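PDB 4ZM6: N-acetyl-beta-D glucosaminidase from Rhizomucor miehei CAU432, which probably hydrolyses terminal N-acetylglucosamine residues as a glycoside hydrolase family 3 enzyme and carries a GCN5-related glucosamine N-acetyltransferase region that binds acetyl-CoA. Local coordinates for residues D80-V85 with G147-G152; S92-P97 with S119-T124. One frame throughout, in Å; residues are numbered along the deposited sequence.

Contact 1 (D80-V85 with G147-G152); sequences DQENGV and GVRSYG
Glu82 and Arg149 meet between two irregular loops, of which 147-152 starts with a type I beta turn from Gly147 to Ser150. Arg149 grips the carboxylate side-on, in a two-bonded salt bridge. Its NE donates to Glu82 OE2 at 2.8 Å, nearly straight at 171°. Its NH2 donates to Glu82 OE1 at 2.9 Å, and this oxygen lies 17° out of the guanidinium plane. Both oxygens are met on their syn side. The two flat groups are nearly coplanar. The glutamate chain is extended beyond CG, while the arginine bends at chi3 (68°), which turns its NE edge to the acid. Arg149 NH1 bonds to Val145 O, so all three nitrogens of the guanidinium have partners and its rotation is fixed. Glu82 OE1 also takes a salt bridge from Lys179, which in turn pairs with Asp80. Beside this polar pair, Val85 CG1 lies 3.5 Å from Val148 CG2. The Val85 and Arg149 side chains cross at about a right angle, with Val85 CG2 4.2 Å from Arg149 CG, so the aliphatic base of the arginine joins the apolar patch. The two loops follow strands 76-79 and 129-130, neighbours in the parallel sheet. The salt bridge thus ties adjacent loops at the C-terminal ends of the strands of the family 3 TIM barrel. In such barrels this end carries the catalytic pocket.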
loop_
_atom_site.group_PDB
_atom_site.type_symbol
_atom_site.label_atom_id
_atom_site.label_comp_id
_atom_site.label_asym_id
_atom_site.label_seq_id
_atom_site.Cartn_x
_atom_site.Cartn_y
_atom_site.Cartn_z
ATOM N N ASP A 80 25.582 19.777 6.721
ATOM C CA ASP A 80 24.223 19.945 6.200
ATOM C C ASP A 80 24.256 20.272 4.710
ATOM O O ASP A 80 24.141 21.438 4.333
ATOM C CB ASP A 80 23.509 21.101 6.910
ATOM C CG ASP A 80 22.918 20.709 8.228
ATOM O OD1 ASP A 80 22.069 19.797 8.254
ATOM O OD2 ASP A 80 23.279 21.342 9.237
ATOM N N GLN A 81 24.397 19.262 3.860
ATOM C CA GLN A 81 24.394 19.502 2.416
ATOM C C GLN A 81 23.085 19.037 1.776
ATOM O O GLN A 81 22.996 17.924 1.258
ATOM C CB GLN A 81 25.606 18.833 1.756
ATOM C CG GLN A 81 25.765 19.133 0.268
ATOM C CD GLN A 81 25.862 20.618 -0.042
ATOM O OE1 GLN A 81 26.266 21.416 0.799
ATOM N NE2 GLN A 81 25.495 20.989 -1.259
ATOM N N GLU A 82 22.080 19.908 1.808
ATOM C CA GLU A 82 20.757 19.599 1.264
ATOM C C GLU A 82 20.605 20.007 -0.203
ATOM O O GLU A 82 19.681 19.547 -0.875
ATOM C CB GLU A 82 19.673 20.257 2.114
ATOM C CG GLU A 82 19.619 19.714 3.530
ATOM C CD GLU A 82 18.569 20.387 4.388
ATOM O OE1 GLU A 82 18.749 20.409 5.620
ATOM O OE2 GLU A 82 17.563 20.887 3.845
ATOM N N ASN A 83 21.490 20.893 -0.667
ATOM C CA ASN A 83 21.719 21.192 -2.095
ATOM C C ASN A 83 21.026 22.429 -2.681
ATOM O O ASN A 83 21.672 23.224 -3.378
ATOM C CB ASN A 83 21.469 19.972 -3.000
ATOM C CG ASN A 83 22.448 18.844 -2.743
ATOM O OD1 ASN A 83 22.051 17.692 -2.558
ATOM N ND2 ASN A 83 23.735 19.168 -2.736
ATOM N N GLY A 84 19.738 22.602 -2.418
ATOM C CA GLY A 84 19.002 23.722 -3.007
ATOM C C GLY A 84 19.364 25.054 -2.381
ATOM O O GLY A 84 20.432 25.615 -2.641
ATOM N N VAL A 85 18.454 25.563 -1.558
ATOM C CA VAL A 85 18.690 26.809 -0.835
ATOM C C VAL A 85 19.829 26.644 0.188
ATOM O O VAL A 85 20.715 27.505 0.269
ATOM C CB VAL A 85 17.396 27.367 -0.179
ATOM C CG1 VAL A 85 16.401 27.794 -1.250
ATOM C CG2 VAL A 85 16.752 26.367 0.775
ATOM N N GLY A 147 10.824 24.824 3.539
ATOM C CA GLY A 147 10.025 25.314 2.439
ATOM C C GLY A 147 10.328 24.399 1.295
ATOM O O GLY A 147 9.793 23.296 1.214
ATOM N N VAL A 148 11.242 24.850 0.444
ATOM C CA VAL A 148 11.722 24.052 -0.682
ATOM C C VAL A 148 12.703 22.956 -0.245
ATOM O O VAL A 148 13.214 22.215 -1.080
ATOM C CB VAL A 148 12.357 24.948 -1.769
ATOM C CG1 VAL A 148 11.309 25.893 -2.331
ATOM C CG2 VAL A 148 13.556 25.728 -1.231
ATOM N N ARG A 149 12.961 22.860 1.059
ATOM C CA ARG A 149 13.768 21.778 1.613
ATOM C C ARG A 149 13.004 20.451 1.627
ATOM O O ARG A 149 13.613 19.389 1.725
ATOM C CB ARG A 149 14.219 22.122 3.035
ATOM C CG ARG A 149 15.130 23.336 3.120
ATOM C CD ARG A 149 15.324 23.780 4.561
ATOM N NE ARG A 149 16.091 22.811 5.343
ATOM C CZ ARG A 149 16.233 22.847 6.666
ATOM N NH1 ARG A 149 15.665 23.814 7.383
ATOM N NH2 ARG A 149 16.942 21.905 7.278
ATOM N N SER A 150 11.676 20.516 1.560
ATOM C CA SER A 150 10.858 19.314 1.423
ATOM C C SER A 150 10.599 19.025 -0.053
ATOM O O SER A 150 10.470 19.946 -0.851
ATOM C CB SER A 150 9.530 19.471 2.166
ATOM O OG SER A 150 8.626 18.430 1.826
ATOM N N TYR A 151 10.508 17.745 -0.405
ATOM C CA TYR A 151 10.279 17.349 -1.797
ATOM C C TYR A 151 8.893 17.776 -2.283
ATOM O O TYR A 151 8.687 17.967 -3.488
ATOM C CB TYR A 151 10.429 15.834 -1.975
ATOM C CG TYR A 151 11.802 15.278 -1.645
ATOM C CD1 TYR A 151 12.877 15.453 -2.516
ATOM C CD2 TYR A 151 12.017 14.558 -0.472
ATOM C CE1 TYR A 151 14.129 14.931 -2.220
ATOM C CE2 TYR A 151 13.263 14.033 -0.164
ATOM C CZ TYR A 151 14.318 14.220 -1.041
ATOM O OH TYR A 151 15.556 13.701 -0.733
ATOM N N GLY A 152 7.944 17.906 -1.353
ATOM C CA GLY A 152 6.606 18.371 -1.698
ATOM C C GLY A 152 5.519 18.020 -0.697
ATOM O O GLY A 152 5.790 17.669 0.450
#

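Contact 2 (S92-P97 with S119-T124); sequences SGTYLP and SKELLT
Thr94 and Glu121 cross at about a right angle, and the two carboxylate oxygens each face one donor of the threonine. The acid takes two hydrogen bonds from this one residue. Thr94 N donates to Glu121 OE1 at 3.1 Å, with an angle of 152° at the hydrogen. Thr94 OG1 donates to Glu121 OE2 at 2.8 Å. Each oxygen uses its syn lone pair. The hydroxyl sits beside the backbone N of its own residue (chi1 -51°), and this places both donors before the same carboxylate. Glu121 reaches them with a chain extended beyond CG. OE2 has a second partner, His360 ND1, so this one acid, on helix 108-125, holds both the loop and helix 357-368. Gly93 passes nearest to the helix, with its CA 6.9 Å from that of Glu121. On the helix itself, Thr124 OG1 donates to the carbonyl O of Glu121 at 2.9 Å, one turn back. Further along the loop, Leu96 packs on Val114, Ala117 and Ile118 of the same helix. Loop and helix 108-125 both belong to the beta-alpha-beta connection between the parallel, neighbouring strands 76-79 and 129-130 of the TIM barrel; His360 comes from outside it.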
loop_
_atom_site.group_PDB
_atom_site.type_symbol
_atom_site.label_atom_id
_atom_site.label_comp_id
_atom_site.label_asym_id
_atom_site.label_seq_id
_atom_site.Cartn_x
_atom_site.Cartn_y
_atom_site.Cartn_z
ATOM N N SER A 92 32.837 25.601 -3.956
ATOM C CA SER A 92 33.770 24.484 -3.886
ATOM C C SER A 92 33.207 23.253 -4.603
ATOM O O SER A 92 33.960 22.486 -5.202
ATOM C CB SER A 92 34.067 24.138 -2.423
ATOM O OG SER A 92 34.283 25.309 -1.654
ATOM N N GLY A 93 31.887 23.082 -4.537
ATOM C CA GLY A 93 31.195 21.959 -5.168
ATOM C C GLY A 93 30.068 22.400 -6.085
ATOM O O GLY A 93 29.696 23.570 -6.114
ATOM N N THR A 94 29.511 21.450 -6.829
ATOM C CA THR A 94 28.515 21.752 -7.850
ATOM C C THR A 94 27.155 22.110 -7.251
ATOM O O THR A 94 26.758 21.559 -6.229
ATOM C CB THR A 94 28.341 20.551 -8.799
ATOM O OG1 THR A 94 29.623 20.131 -9.279
ATOM C CG2 THR A 94 27.444 20.910 -9.986
ATOM N N TYR A 95 26.458 23.046 -7.890
ATOM C CA TYR A 95 25.046 23.300 -7.601
ATOM C C TYR A 95 24.202 22.216 -8.268
ATOM O O TYR A 95 24.121 22.153 -9.494
ATOM C CB TYR A 95 24.598 24.673 -8.133
ATOM C CG TYR A 95 25.105 25.855 -7.342
ATOM C CD1 TYR A 95 24.526 26.196 -6.127
ATOM C CD2 TYR A 95 26.155 26.640 -7.811
ATOM C CE1 TYR A 95 24.985 27.276 -5.391
ATOM C CE2 TYR A 95 26.621 27.722 -7.084
ATOM C CZ TYR A 95 26.032 28.037 -5.873
ATOM O OH TYR A 95 26.487 29.110 -5.136
ATOM N N LEU A 96 23.583 21.359 -7.467
ATOM C CA LEU A 96 22.619 20.391 -7.987
ATOM C C LEU A 96 21.272 20.611 -7.299
ATOM O O LEU A 96 21.227 21.089 -6.162
ATOM C CB LEU A 96 23.114 18.957 -7.777
ATOM C CG LEU A 96 24.408 18.599 -8.516
ATOM C CD1 LEU A 96 25.045 17.358 -7.905
ATOM C CD2 LEU A 96 24.163 18.413 -10.007
ATOM N N PRO A 97 20.169 20.272 -7.987
ATOM C CA PRO A 97 18.817 20.557 -7.493
ATOM C C PRO A 97 18.557 20.136 -6.048
ATOM O O PRO A 97 18.835 18.997 -5.675
ATOM C CB PRO A 97 17.929 19.753 -8.438
ATOM C CG PRO A 97 18.697 19.696 -9.707
ATOM C CD PRO A 97 20.139 19.605 -9.303
ATOM N N SER A 119 27.864 12.902 -2.817
ATOM C CA SER A 119 28.635 12.082 -1.878
ATOM C C SER A 119 30.075 11.895 -2.362
ATOM O O SER A 119 31.009 11.906 -1.563
ATOM C CB SER A 119 27.951 10.728 -1.628
ATOM O OG SER A 119 27.385 10.212 -2.815
ATOM N N LYS A 120 30.240 11.740 -3.673
ATOM C CA LYS A 120 31.562 11.653 -4.295
ATOM C C LYS A 120 32.383 12.894 -3.946
ATOM O O LYS A 120 33.504 12.784 -3.454
ATOM C CB LYS A 120 31.419 11.524 -5.817
ATOM C CG LYS A 120 32.646 11.007 -6.554
ATOM C CD LYS A 120 32.394 11.022 -8.061
ATOM C CE LYS A 120 33.183 9.958 -8.814
ATOM N NZ LYS A 120 34.622 10.305 -8.979
ATOM N N GLU A 121 31.802 14.071 -4.185
ATOM C CA GLU A 121 32.456 15.341 -3.874
ATOM C C GLU A 121 32.779 15.459 -2.385
ATOM O O GLU A 121 33.908 15.760 -2.018
ATOM C CB GLU A 121 31.597 16.528 -4.328
ATOM C CG GLU A 121 31.558 16.709 -5.842
ATOM C CD GLU A 121 30.933 18.024 -6.288
ATOM O OE1 GLU A 121 30.626 18.879 -5.428
ATOM O OE2 GLU A 121 30.746 18.203 -7.514
ATOM N N LEU A 122 31.793 15.207 -1.534
ATOM C CA LEU A 122 31.997 15.279 -0.089
ATOM C C LEU A 122 33.076 14.315 0.409
ATOM O O LEU A 122 33.866 14.667 1.281
ATOM C CB LEU A 122 30.682 15.008 0.653
ATOM C CG LEU A 122 29.612 16.101 0.593
ATOM C CD1 LEU A 122 28.296 15.579 1.143
ATOM C CD2 LEU A 122 30.043 17.336 1.364
ATOM N N LEU A 123 33.113 13.107 -0.145
ATOM C CA LEU A 123 34.052 12.082 0.323
ATOM C C LEU A 123 35.505 12.408 -0.014
ATOM O O LEU A 123 36.398 12.130 0.789
ATOM C CB LEU A 123 33.681 10.702 -0.233
ATOM C CG LEU A 123 34.451 9.497 0.330
ATOM C CD1 LEU A 123 34.410 9.459 1.851
ATOM C CD2 LEU A 123 33.908 8.197 -0.242
ATOM N N THR A 124 35.745 12.988 -1.188
ATOM C CA THR A 124 37.100 13.377 -1.574
ATOM C C THR A 124 37.616 14.509 -0.678
ATOM O O THR A 124 38.801 14.549 -0.344
ATOM C CB THR A 124 37.186 13.811 -3.050
ATOM O OG1 THR A 124 36.336 14.940 -3.265
ATOM C CG2 THR A 124 36.776 12.677 -3.983
#

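How the contacts relate
The segments come in the order 80-85, 92-97, 119-124, 147-152, so contact 2 is nested inside the loop closed by contact 1. Their centres are about 15 Å apart. Segments 80-85 and 92-97 share the long connection between strand 76-79 and helix 99-105. The contacts also touch directly: Asn83 CB packs on Leu96 O at 3.4 Å, and Gln81 CB lies 4.3 Å from Leu122 CD1. Contact 1 joins two loops beyond the ends of neighbouring strands, whereas contact 2 joins the same connection to helix 108-125. Together they hold this connection at both its start and its later part within the family 3 N-terminal domain.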